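Local coordinates for LPS-assembly lipoprotein LptE (PDB 5TSE) that probably works with its partner LptD to assemble lipopolysaccharide at the outer-membrane surface, and probably binds lipopolysaccharide itself, at residues Thr24-Thr29 with Ile120-Leu125; Gln61-Asn64 with Thr68-Leu71; Thr77-Ile80 with Asn86-Thr89; Glu90-Thr95 with Thr130-Ala135; Arg98-Asp103 with Asn111-Tyr116. All coordinates share one frame; numbering follows the deposited sequence.

Contact 1 of 5, residues Thr24-Thr29 with Ile120-Leu125; sequences TDDLET and IVIDDL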
# COMPACT_ATOMS: atom_id res chain seq x y z
N THR A 24 -10.03 3.79 -3.11
CA THR A 24 -8.63 3.40 -3.12
C THR A 24 -8.23 3.09 -4.57
O THR A 24 -7.34 2.28 -4.82
CB THR A 24 -8.37 2.15 -2.24
OG1 THR A 24 -9.24 1.09 -2.65
CG2 THR A 24 -8.61 2.45 -0.77
N ASP A 25 -8.88 3.75 -5.52
CA ASP A 25 -8.62 3.53 -6.95
C ASP A 25 -7.14 3.73 -7.31
O ASP A 25 -6.53 2.88 -7.96
CB ASP A 25 -9.50 4.45 -7.82
CG ASP A 25 -10.99 4.12 -7.71
OD1 ASP A 25 -11.35 2.96 -7.42
OD2 ASP A 25 -11.80 5.03 -7.95
N ASP A 26 -6.57 4.83 -6.86
CA ASP A 26 -5.16 5.11 -7.13
C ASP A 26 -4.26 3.96 -6.65
O ASP A 26 -3.37 3.54 -7.37
CB ASP A 26 -4.73 6.45 -6.51
CG ASP A 26 -5.41 7.66 -7.16
OD1 ASP A 26 -5.71 7.60 -8.37
OD2 ASP A 26 -5.62 8.69 -6.48
N LEU A 27 -4.51 3.43 -5.46
CA LEU A 27 -3.69 2.33 -4.96
C LEU A 27 -3.97 1.08 -5.78
O LEU A 27 -3.03 0.38 -6.17
CB LEU A 27 -3.96 2.02 -3.49
CG LEU A 27 -3.08 0.94 -2.83
CD1 LEU A 27 -1.61 1.36 -2.81
CD2 LEU A 27 -3.54 0.67 -1.41
N GLU A 28 -5.24 0.83 -6.06
CA GLU A 28 -5.59 -0.36 -6.82
C GLU A 28 -4.85 -0.39 -8.14
O GLU A 28 -4.30 -1.42 -8.50
CB GLU A 28 -7.09 -0.45 -7.09
CG GLU A 28 -7.52 -1.76 -7.76
CD GLU A 28 -8.98 -1.80 -8.13
OE1 GLU A 28 -9.77 -1.00 -7.60
OE2 GLU A 28 -9.34 -2.65 -8.98
N THR A 29 -4.84 0.74 -8.83
CA THR A 29 -4.17 0.85 -10.13
C THR A 29 -2.68 0.50 -10.00
O THR A 29 -2.18 -0.36 -10.71
CB THR A 29 -4.31 2.27 -10.69
OG1 THR A 29 -5.70 2.60 -10.83
CG2 THR A 29 -3.59 2.40 -12.06
N ILE A 120 3.57 10.09 -4.96
CA ILE A 120 4.82 9.38 -4.65
C ILE A 120 4.62 8.41 -3.46
O ILE A 120 5.13 7.29 -3.48
CB ILE A 120 5.98 10.36 -4.40
CG1 ILE A 120 6.21 11.20 -5.67
CG2 ILE A 120 7.26 9.62 -4.03
CD1 ILE A 120 7.27 12.26 -5.56
N VAL A 121 3.83 8.82 -2.47
CA VAL A 121 3.56 8.00 -1.28
C VAL A 121 2.78 6.74 -1.64
O VAL A 121 3.13 5.64 -1.21
CB VAL A 121 2.80 8.82 -0.18
CG1 VAL A 121 2.18 7.91 0.87
CG2 VAL A 121 3.72 9.86 0.46
N ILE A 122 1.70 6.91 -2.40
CA ILE A 122 0.87 5.78 -2.85
C ILE A 122 1.73 4.80 -3.64
O ILE A 122 1.74 3.61 -3.36
CB ILE A 122 -0.31 6.27 -3.71
CG1 ILE A 122 -1.29 7.03 -2.83
CG2 ILE A 122 -1.02 5.08 -4.38
CD1 ILE A 122 -2.44 7.68 -3.57
N ASP A 123 2.47 5.33 -4.61
CA ASP A 123 3.35 4.52 -5.45
C ASP A 123 4.35 3.74 -4.58
O ASP A 123 4.47 2.53 -4.72
CB ASP A 123 4.11 5.43 -6.41
CG ASP A 123 4.85 4.65 -7.45
OD1 ASP A 123 4.18 3.97 -8.25
OD2 ASP A 123 6.10 4.75 -7.48
N ASP A 124 5.04 4.44 -3.69
CA ASP A 124 6.01 3.86 -2.75
C ASP A 124 5.36 2.71 -2.01
O ASP A 124 5.87 1.59 -2.00
CB ASP A 124 6.50 4.98 -1.78
CG ASP A 124 7.49 4.48 -0.67
OD1 ASP A 124 7.49 3.29 -0.31
OD2 ASP A 124 8.25 5.32 -0.14
N LEU A 125 4.19 2.96 -1.43
CA LEU A 125 3.49 1.93 -0.68
C LEU A 125 3.07 0.75 -1.57
O LEU A 125 3.18 -0.38 -1.14
CB LEU A 125 2.29 2.51 0.07
CG LEU A 125 1.57 1.54 1.01
CD1 LEU A 125 2.55 0.88 1.97
CD2 LEU A 125 0.48 2.25 1.79
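Ile122 holds CG2 anti to its own backbone N, and chi2 (174°) runs CG1 out straight to CD1. These two methyls reach different residues of helix 25-37. CG2 of Ile122 sits against the backbone at Leu27, 3.9 Å from Leu27 CA. CD1 of Ile122 lies 3.9 Å from CB of Asp26, so it meets the base of that side chain and not its carboxylate. Leu27 also has its CG anti to the backbone N (chi1 -176°), which brings CD1 across to Ile122 CG2 at 4.1 Å. The two side chains meet at a slant, through carbon atoms alone. The backbones come near: Leu27 CA and Ile122 CA are 6.1 Å apart.

Within helix 25-37, Asp25 O accepts both Thr29 N and Thr29 OG1, and the hydroxyl sits above the carbonyl plane. Asp123 reaches Tyr34 of the other helix, and Asp124 reaches Arg98 of strand 92-101. Below the helices, Leu27 rests on Tyr56 and Ile122 on Leu74, residues of strands 49-64 and 68-81. Two helices laid side by side over one face of a beta sheet make a two-layer alpha/beta sandwich, the fold of this LptE chain.

Contact 2 of 5, residues Gln61-Asn64 with Thr68-Leu71; sequences QLLN and TEVL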
# COMPACT_ATOMS: atom_id res chain seq x y z
N GLN A 61 -0.31 15.05 8.76
CA GLN A 61 0.17 15.60 10.03
C GLN A 61 0.85 16.94 9.89
O GLN A 61 1.66 17.13 8.98
CB GLN A 61 1.27 14.74 10.65
CG GLN A 61 0.88 13.48 11.36
CD GLN A 61 2.10 12.86 12.04
OE1 GLN A 61 3.14 12.68 11.40
NE2 GLN A 61 1.97 12.53 13.31
N LEU A 62 0.57 17.83 10.83
CA LEU A 62 1.22 19.12 10.91
C LEU A 62 2.14 18.96 12.12
O LEU A 62 1.67 18.76 13.23
CB LEU A 62 0.20 20.24 11.10
CG LEU A 62 -0.83 20.32 9.96
CD1 LEU A 62 -1.88 21.39 10.22
CD2 LEU A 62 -0.14 20.57 8.61
N LEU A 63 3.45 19.01 11.89
CA LEU A 63 4.42 18.83 12.96
C LEU A 63 5.22 20.08 13.28
O LEU A 63 5.99 20.57 12.46
CB LEU A 63 5.40 17.72 12.59
CG LEU A 63 4.81 16.33 12.39
CD1 LEU A 63 5.91 15.39 11.95
CD2 LEU A 63 4.12 15.81 13.66
N ASN A 64 5.06 20.57 14.51
CA ASN A 64 5.78 21.75 14.97
C ASN A 64 7.01 21.33 15.73
O ASN A 64 6.94 20.94 16.90
CB ASN A 64 4.85 22.61 15.82
CG ASN A 64 3.69 23.17 15.02
OD1 ASN A 64 3.87 23.64 13.90
ND2 ASN A 64 2.50 23.16 15.61
N THR A 68 7.91 24.37 11.04
CA THR A 68 6.59 23.77 10.82
C THR A 68 6.66 22.85 9.60
O THR A 68 7.05 23.27 8.53
CB THR A 68 5.51 24.84 10.62
OG1 THR A 68 5.48 25.69 11.77
CG2 THR A 68 4.13 24.20 10.45
N GLU A 69 6.23 21.60 9.77
CA GLU A 69 6.31 20.60 8.72
C GLU A 69 5.00 19.85 8.42
O GLU A 69 4.32 19.37 9.33
CB GLU A 69 7.39 19.60 9.15
CG GLU A 69 7.56 18.38 8.27
CD GLU A 69 8.82 17.59 8.64
OE1 GLU A 69 9.90 18.22 8.72
OE2 GLU A 69 8.73 16.36 8.79
N VAL A 70 4.66 19.75 7.14
CA VAL A 70 3.48 19.02 6.68
C VAL A 70 3.91 17.64 6.23
O VAL A 70 4.66 17.53 5.26
CB VAL A 70 2.78 19.72 5.51
CG1 VAL A 70 1.61 18.88 5.00
CG2 VAL A 70 2.29 21.10 5.92
N LEU A 71 3.43 16.59 6.90
CA LEU A 71 3.79 15.21 6.58
C LEU A 71 2.58 14.42 6.05
O LEU A 71 1.56 14.30 6.73
CB LEU A 71 4.45 14.54 7.78
CG LEU A 71 4.92 13.08 7.63
CD1 LEU A 71 6.01 12.73 8.61
CD2 LEU A 71 3.77 12.08 7.72
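The Gln61 carboxamide turns its oxygen toward the branched end of Leu71, with OE1 3.8 Å from Leu71 CD2. The two side chains run side by side on the face of the sheet they share with Leu63 and Glu69. The Asn64 amide is on the other face, with Leu62, Thr68 and Val70. Its OD1 takes a weak hydrogen bond of 3.4 Å from Thr68 OG1.

The peptide groups carry the main load. Strands 61-64 and 68-71 are antiparallel at 156°. Gln61 pairs with Leu71, and Leu63 with Glu69, as hydrogen-bonded pairs. Leu71 N to Gln61 O is 2.8 Å and nearly straight at 177°. Leu63 N to Glu69 O is as straight, at 2.7 Å. The return bond from Glu69 N to Leu63 O is 2.9 Å. At the non-hydrogen-bonded pair Leu62-Val70, Leu62 CD2 meets Val70 CG2 at 3.7 Å. On the Gln61 face, Leu63 CD1 lies 4.3 Å from Leu71 CD1.

This is the end of the beta hairpin made by strands 49-64 and 68-81, far from the centre of the chain. Strand 92-101 continues the sheet beyond Val70. The hairpin tip is thus held mainly by backbone bonds, to which two apolar pairs and one weak polar bond add modestly.

Contact 3 of 5, residues Thr77-Ile80 with Asn86-Thr89; sequences TFQI and NKIT. With FMT (formic acid), chain D.
Ile80 gives up the most surface, and both of its backbone polar atoms face the loop. Its N-H bonds to Thr89 OG1 at 3.1 Å with an angle of 156°. Its carbonyl accepts Ile88 N at 3.0 Å and, weakly, Thr89 N at 3.5 Å. On the side chain, Ile80 CG2 presses on Ile88 CD1 at 3.5 Å, and the two chains cross at a slant.

Thr89 reaches Ile80 N because chi1 (72°) sets OG1 between its backbone N and carbonyl carbon. A hydroxyl thus does what a strand carbonyl would do in a regular ladder. The loop is the connection of the beta hairpin formed by the consecutive antiparallel strands 68-81 and 92-101, where Phe78 pairs with Arg92 through its backbone. The CG2 methyl of Thr89 lies 4.0 Å from Ile80 CB.

Gln79 crosses Lys87 at about a right angle. Its OE1 comes to 3.1 Å from Lys87 CD, a close touch on the aliphatic part of the lysine. The polar ends go elsewhere: Gln79 NE2 to Glu81 and Lys87 NZ to Glu90. Farther along the strand, Thr77 OG1 gives a 2.6 Å hydrogen bond to O1 of a formic acid, probably from the crystallisation liquor, which Thr57 also binds.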
# COMPACT_ATOMS: atom_id res chain seq x y z
N THR A 77 -2.80 -1.98 6.28
CA THR A 77 -2.73 -3.28 6.95
C THR A 77 -3.36 -4.26 5.97
O THR A 77 -4.45 -4.01 5.44
CB THR A 77 -3.44 -3.29 8.31
OG1 THR A 77 -2.81 -2.34 9.19
CG2 THR A 77 -3.38 -4.68 8.95
N PHE A 78 -2.68 -5.36 5.69
CA PHE A 78 -3.20 -6.34 4.76
C PHE A 78 -2.74 -7.75 5.12
O PHE A 78 -1.73 -7.94 5.79
CB PHE A 78 -2.73 -6.01 3.35
CG PHE A 78 -1.27 -6.25 3.13
CD1 PHE A 78 -0.32 -5.29 3.47
CD2 PHE A 78 -0.84 -7.45 2.56
CE1 PHE A 78 1.03 -5.52 3.26
CE2 PHE A 78 0.52 -7.69 2.35
CZ PHE A 78 1.45 -6.72 2.70
N GLN A 79 -3.49 -8.73 4.64
CA GLN A 79 -3.16 -10.12 4.87
C GLN A 79 -3.67 -10.93 3.70
O GLN A 79 -4.68 -10.57 3.10
CB GLN A 79 -3.81 -10.62 6.17
CG GLN A 79 -5.32 -10.71 6.14
CD GLN A 79 -5.94 -11.01 7.50
OE1 GLN A 79 -5.25 -11.05 8.52
NE2 GLN A 79 -7.26 -11.20 7.51
N ILE A 80 -2.97 -11.99 3.35
CA ILE A 80 -3.42 -12.86 2.27
C ILE A 80 -4.46 -13.84 2.84
O ILE A 80 -4.30 -14.36 3.94
CB ILE A 80 -2.29 -13.69 1.65
CG1 ILE A 80 -1.14 -12.80 1.17
CG2 ILE A 80 -2.83 -14.52 0.49
CD1 ILE A 80 -1.49 -11.87 0.04
N ASN A 86 -10.27 -18.17 4.73
CA ASN A 86 -9.21 -18.57 5.65
C ASN A 86 -8.02 -17.65 5.55
O ASN A 86 -7.46 -17.45 4.47
CB ASN A 86 -8.73 -20.00 5.36
CG ASN A 86 -9.85 -21.02 5.38
OD1 ASN A 86 -9.87 -21.95 4.58
ND2 ASN A 86 -10.81 -20.84 6.28
N LYS A 87 -7.63 -17.10 6.70
CA LYS A 87 -6.49 -16.22 6.77
C LYS A 87 -5.28 -17.11 6.58
O LYS A 87 -5.15 -18.10 7.30
CB LYS A 87 -6.46 -15.55 8.14
CG LYS A 87 -5.34 -14.56 8.34
CD LYS A 87 -5.35 -13.90 9.72
CE LYS A 87 -5.04 -14.88 10.84
NZ LYS A 87 -4.96 -14.18 12.15
N ILE A 88 -4.43 -16.81 5.61
CA ILE A 88 -3.24 -17.65 5.41
C ILE A 88 -1.94 -16.98 5.92
O ILE A 88 -0.92 -17.66 6.07
CB ILE A 88 -3.12 -18.21 3.97
CG1 ILE A 88 -2.64 -17.19 2.97
CG2 ILE A 88 -4.46 -18.82 3.55
CD1 ILE A 88 -2.30 -17.82 1.63
N THR A 89 -1.98 -15.67 6.18
CA THR A 89 -0.83 -14.94 6.75
C THR A 89 -1.37 -14.01 7.81
O THR A 89 -2.54 -13.64 7.77
CB THR A 89 -0.09 -14.03 5.75
OG1 THR A 89 -0.90 -12.89 5.45
CG2 THR A 89 0.28 -14.77 4.49
C FMT D . -4.21 1.20 9.65
O1 FMT D . -3.77 0.06 9.60
O2 FMT D . -4.30 1.89 8.52

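Contact 4 of 5, residues Glu90-Thr95 with Thr130-Ala135; sequences EPRTLT and TRQISA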
# COMPACT_ATOMS: atom_id res chain seq x y z
N GLU A 90 -0.53 -13.61 8.76
CA GLU A 90 -1.00 -12.67 9.76
C GLU A 90 -1.02 -11.29 9.11
O GLU A 90 -0.35 -11.08 8.09
CB GLU A 90 -0.11 -12.69 11.00
CG GLU A 90 -0.14 -14.02 11.76
CD GLU A 90 -1.52 -14.38 12.30
OE1 GLU A 90 -2.38 -13.48 12.42
OE2 GLU A 90 -1.75 -15.56 12.63
N PRO A 91 -1.82 -10.36 9.67
CA PRO A 91 -1.85 -9.02 9.09
C PRO A 91 -0.47 -8.37 9.11
O PRO A 91 0.34 -8.67 9.97
CB PRO A 91 -2.83 -8.24 9.98
CG PRO A 91 -3.57 -9.25 10.77
CD PRO A 91 -2.76 -10.52 10.79
N ARG A 92 -0.21 -7.50 8.14
CA ARG A 92 1.04 -6.78 8.02
C ARG A 92 0.69 -5.31 7.79
O ARG A 92 -0.08 -5.01 6.88
CB ARG A 92 1.83 -7.35 6.84
CG ARG A 92 3.03 -6.52 6.40
CD ARG A 92 4.08 -6.34 7.49
NE ARG A 92 4.71 -7.60 7.88
CZ ARG A 92 5.69 -7.71 8.77
NH1 ARG A 92 6.17 -6.63 9.38
NH2 ARG A 92 6.20 -8.90 9.05
N THR A 93 1.25 -4.42 8.61
CA THR A 93 1.01 -2.98 8.54
C THR A 93 2.22 -2.23 7.97
O THR A 93 3.30 -2.28 8.56
CB THR A 93 0.67 -2.43 9.94
OG1 THR A 93 -0.53 -3.05 10.42
CG2 THR A 93 0.47 -0.91 9.93
N LEU A 94 2.05 -1.55 6.84
CA LEU A 94 3.14 -0.79 6.20
C LEU A 94 2.78 0.67 6.09
O LEU A 94 1.61 1.03 6.15
CB LEU A 94 3.45 -1.33 4.81
CG LEU A 94 3.69 -2.83 4.70
CD1 LEU A 94 4.12 -3.16 3.28
CD2 LEU A 94 4.73 -3.29 5.71
N THR A 95 3.78 1.52 5.88
CA THR A 95 3.53 2.93 5.80
C THR A 95 4.55 3.62 4.91
O THR A 95 5.70 3.20 4.82
CB THR A 95 3.56 3.57 7.21
OG1 THR A 95 3.07 4.91 7.15
CG2 THR A 95 4.96 3.56 7.81
N THR A 130 3.80 -5.00 -2.73
CA THR A 130 4.18 -5.94 -3.76
C THR A 130 5.50 -6.67 -3.41
O THR A 130 5.64 -7.87 -3.65
CB THR A 130 4.27 -5.22 -5.11
OG1 THR A 130 2.96 -4.75 -5.46
CG2 THR A 130 4.77 -6.13 -6.17
N ARG A 131 6.43 -5.93 -2.81
CA ARG A 131 7.72 -6.49 -2.40
C ARG A 131 7.49 -7.63 -1.42
O ARG A 131 7.93 -8.76 -1.65
CB ARG A 131 8.59 -5.41 -1.71
CG ARG A 131 10.06 -5.77 -1.48
CD ARG A 131 10.93 -5.65 -2.73
NE ARG A 131 11.08 -4.25 -3.19
CZ ARG A 131 10.35 -3.63 -4.13
NH1 ARG A 131 9.36 -4.25 -4.78
NH2 ARG A 131 10.61 -2.35 -4.43
N GLN A 132 6.78 -7.35 -0.33
CA GLN A 132 6.54 -8.36 0.71
C GLN A 132 5.79 -9.60 0.25
O GLN A 132 5.95 -10.66 0.86
CB GLN A 132 5.91 -7.77 1.97
CG GLN A 132 6.85 -6.83 2.71
CD GLN A 132 6.50 -6.66 4.17
OE1 GLN A 132 5.72 -7.43 4.73
NE2 GLN A 132 7.13 -5.69 4.81
N ILE A 133 4.99 -9.48 -0.80
CA ILE A 133 4.28 -10.63 -1.36
C ILE A 133 5.26 -11.46 -2.18
O ILE A 133 5.47 -12.64 -1.92
CB ILE A 133 3.07 -10.18 -2.21
CG1 ILE A 133 1.98 -9.62 -1.29
CG2 ILE A 133 2.49 -11.33 -3.03
CD1 ILE A 133 0.83 -8.98 -2.03
N SER A 134 5.88 -10.81 -3.16
CA SER A 134 6.86 -11.44 -4.07
C SER A 134 8.07 -12.04 -3.34
O SER A 134 8.62 -13.03 -3.78
CB SER A 134 7.34 -10.42 -5.10
OG SER A 134 7.95 -9.30 -4.46
N ALA A 135 8.45 -11.41 -2.23
CA ALA A 135 9.59 -11.86 -1.40
C ALA A 135 9.17 -12.75 -0.22
O ALA A 135 9.99 -13.06 0.63
CB ALA A 135 10.37 -10.65 -0.89
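Polar atoms come close at Arg92 and Gln132 without bonding. Arg92 NE and Gln132 OE1 are 3.3 Å apart, but the angle is too poor for a hydrogen bond. The amide and guanidinium planes stand 75° apart. Gln132 NE2 lies over one face of the guanidinium group.

The contact lays the last turn of helix 110-134 over strand 92-101, an outermost strand of the sheet in this chain. It joins the helix layer to the sheet layer of the alpha/beta sandwich. Backbones stay well apart, with Arg92 CA and Gln132 CA 9.3 Å from each other, and long side chains span the gap.

Contacts to carbon make up the rest. Gln132 OE1 sits 3.3 Å from Arg92 CG and 3.4 Å from Arg92 CD. Two bends in the arginine, at chi2 (60°) and chi3 (65°), curl its chain so that CG, CD and NE all come near this one oxygen. The whole chain crosses Gln132 at about a right angle. Leu94 brings a methyl to the amide: its CD2 lies 3.5 Å from Gln132 NE2, the two side chains coming from opposite directions. Leu94 also packs on Leu125 and Gln128 of the same helix, while Leu138 touches both Arg92 and Gln132.

Contact 5 of 5, residues Arg98-Asp103 with Asn111-Tyr116; sequences RSYQYD and NQQESY
Tyr100 and Gln113 mark the nearest backbone approach, with their CA atoms 8.4 Å apart. Tyr100 is on strand 92-101 and Gln113 on helix 110-134. The helix passes over the strand, whose ladder continues into strand 68-81 through Val70. At this spacing side chains make the whole contact.

Tyr100 takes chi1 66°, with CG between the backbone N and carbonyl carbon, and its CB already points to the helix. The ring ends at Glu114. Its hydroxyl gives a hydrogen bond to Glu114 OE2, which lies at the ring edge and in the ring plane. The modelled length from Tyr100 OH to Glu114 OE2, 2.3 Å, is very short and doubtful as an exact value. The carboxylate is turned 49° from the ring. Glu114 CG also meets the ring carbon Tyr100 CE1 at 3.5 Å. From the same side of the ring plane, Gln113 OE1 comes obliquely to 3.4 Å from Tyr100 CE2.

Glu114 is buried, and its two oxygens have different company. OE1 forms a salt bridge with Arg60. OE2, the one Tyr100 uses, also lies close to Glu110 OE2. The chemistry implies a buried carboxylate paired with Arg60 and probably also held by the Tyr100 hydroxyl. The closeness of Glu110 may raise the proton affinity of the two glutamates, while Arg60 would favour the charged form of Glu114.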
# COMPACT_ATOMS: atom_id res chain seq x y z
N ARG A 98 6.11 11.30 3.03
CA ARG A 98 6.97 12.36 2.53
C ARG A 98 6.52 13.63 3.23
O ARG A 98 5.33 13.77 3.55
CB ARG A 98 6.82 12.54 1.02
CG ARG A 98 7.28 11.39 0.16
CD ARG A 98 8.76 11.10 0.32
NE ARG A 98 9.20 10.11 -0.67
CZ ARG A 98 9.06 8.79 -0.56
NH1 ARG A 98 8.45 8.24 0.49
NH2 ARG A 98 9.51 8.01 -1.53
N SER A 99 7.45 14.54 3.49
CA SER A 99 7.11 15.82 4.12
C SER A 99 7.92 16.96 3.56
O SER A 99 9.03 16.76 3.10
CB SER A 99 7.32 15.77 5.64
OG SER A 99 8.66 15.48 5.96
N TYR A 100 7.36 18.16 3.63
CA TYR A 100 8.03 19.37 3.18
C TYR A 100 7.93 20.45 4.28
O TYR A 100 7.11 20.33 5.21
CB TYR A 100 7.41 19.88 1.86
CG TYR A 100 5.97 20.35 1.96
CD1 TYR A 100 4.92 19.46 1.93
CD2 TYR A 100 5.67 21.71 2.06
CE1 TYR A 100 3.61 19.90 2.01
CE2 TYR A 100 4.36 22.15 2.14
CZ TYR A 100 3.33 21.24 2.11
OH TYR A 100 2.03 21.67 2.19
N GLN A 101 8.75 21.48 4.18
CA GLN A 101 8.74 22.56 5.15
C GLN A 101 7.61 23.53 4.82
O GLN A 101 7.57 24.10 3.74
CB GLN A 101 10.07 23.33 5.13
CG GLN A 101 10.13 24.50 6.12
CD GLN A 101 11.34 25.40 5.95
OE1 GLN A 101 12.27 25.09 5.19
NE2 GLN A 101 11.34 26.52 6.67
N TYR A 102 6.67 23.70 5.75
CA TYR A 102 5.60 24.67 5.56
C TYR A 102 6.25 26.05 5.62
O TYR A 102 7.04 26.33 6.53
CB TYR A 102 4.51 24.54 6.62
CG TYR A 102 3.49 25.67 6.60
CD1 TYR A 102 2.39 25.64 5.73
CD2 TYR A 102 3.63 26.77 7.45
CE1 TYR A 102 1.46 26.67 5.72
CE2 TYR A 102 2.71 27.81 7.44
CZ TYR A 102 1.63 27.76 6.58
OH TYR A 102 0.72 28.80 6.58
N ASP A 103 5.93 26.89 4.63
CA ASP A 103 6.48 28.22 4.53
C ASP A 103 5.34 29.18 4.24
O ASP A 103 4.62 29.01 3.25
CB ASP A 103 7.52 28.26 3.41
CG ASP A 103 8.25 29.58 3.32
OD1 ASP A 103 8.21 30.37 4.29
OD2 ASP A 103 8.90 29.81 2.27
N ASN A 111 -0.96 22.98 -2.75
CA ASN A 111 -1.79 22.01 -3.47
C ASN A 111 -1.00 21.22 -4.52
O ASN A 111 -1.17 20.01 -4.63
CB ASN A 111 -2.98 22.75 -4.08
CG ASN A 111 -3.90 23.37 -3.02
OD1 ASN A 111 -4.08 22.81 -1.93
ND2 ASN A 111 -4.51 24.52 -3.34
N GLN A 112 -0.15 21.91 -5.29
CA GLN A 112 0.68 21.24 -6.29
C GLN A 112 1.68 20.34 -5.60
O GLN A 112 1.85 19.19 -5.98
CB GLN A 112 1.47 22.24 -7.12
CG GLN A 112 0.66 23.21 -7.94
CD GLN A 112 1.54 24.11 -8.80
OE1 GLN A 112 2.77 24.08 -8.71
NE2 GLN A 112 0.90 24.91 -9.65
N GLN A 113 2.37 20.88 -4.59
CA GLN A 113 3.36 20.14 -3.82
C GLN A 113 2.77 18.91 -3.16
O GLN A 113 3.35 17.83 -3.24
CB GLN A 113 3.94 21.01 -2.71
CG GLN A 113 4.76 22.19 -3.19
CD GLN A 113 5.25 23.06 -2.04
OE1 GLN A 113 4.55 23.25 -1.05
NE2 GLN A 113 6.45 23.62 -2.19
N GLU A 114 1.61 19.08 -2.52
CA GLU A 114 0.99 17.96 -1.81
C GLU A 114 0.48 16.88 -2.72
O GLU A 114 0.79 15.72 -2.48
CB GLU A 114 -0.09 18.44 -0.80
CG GLU A 114 0.56 19.19 0.35
CD GLU A 114 -0.36 19.56 1.49
OE1 GLU A 114 -1.40 18.89 1.70
OE2 GLU A 114 -0.00 20.50 2.22
N SER A 115 -0.26 17.24 -3.76
CA SER A 115 -0.73 16.20 -4.68
C SER A 115 0.47 15.44 -5.29
O SER A 115 0.40 14.24 -5.53
CB SER A 115 -1.62 16.81 -5.75
OG SER A 115 -0.93 17.80 -6.47
N TYR A 116 1.57 16.15 -5.51
CA TYR A 116 2.83 15.56 -6.02
C TYR A 116 3.41 14.57 -5.03
O TYR A 116 3.76 13.44 -5.39
CB TYR A 116 3.84 16.68 -6.30
CG TYR A 116 5.31 16.30 -6.52
CD1 TYR A 116 5.76 15.91 -7.78
CD2 TYR A 116 6.24 16.43 -5.50
CE1 TYR A 116 7.10 15.60 -7.99
CE2 TYR A 116 7.59 16.12 -5.70
CZ TYR A 116 8.01 15.71 -6.95
OH TYR A 116 9.36 15.43 -7.18

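In the fold
All five contacts belong to one two-layer alpha/beta fold, with helices 25-37 and 110-134 on one face of a mixed sheet. Contacts 1, 4 and 5 all use helix 110-134. Contact 1 joins it to helix 25-37, and the other two lay it on strand 92-101 with centres 27 Å apart. Contacts 2 and 3 lie near the two ends of strand 68-81, with centres 33 Å apart on opposite sides of the chain's centre. Each has a helix-strand neighbour, with centres about 10 Å apart: contact 5 beside contact 2, contact 4 beside contact 3. Along the chain contacts 2, 3 and 5 all fall between the segments of contact 1. Contact 1 thus brings together helices far apart in sequence, with most of the sheet's strands between them.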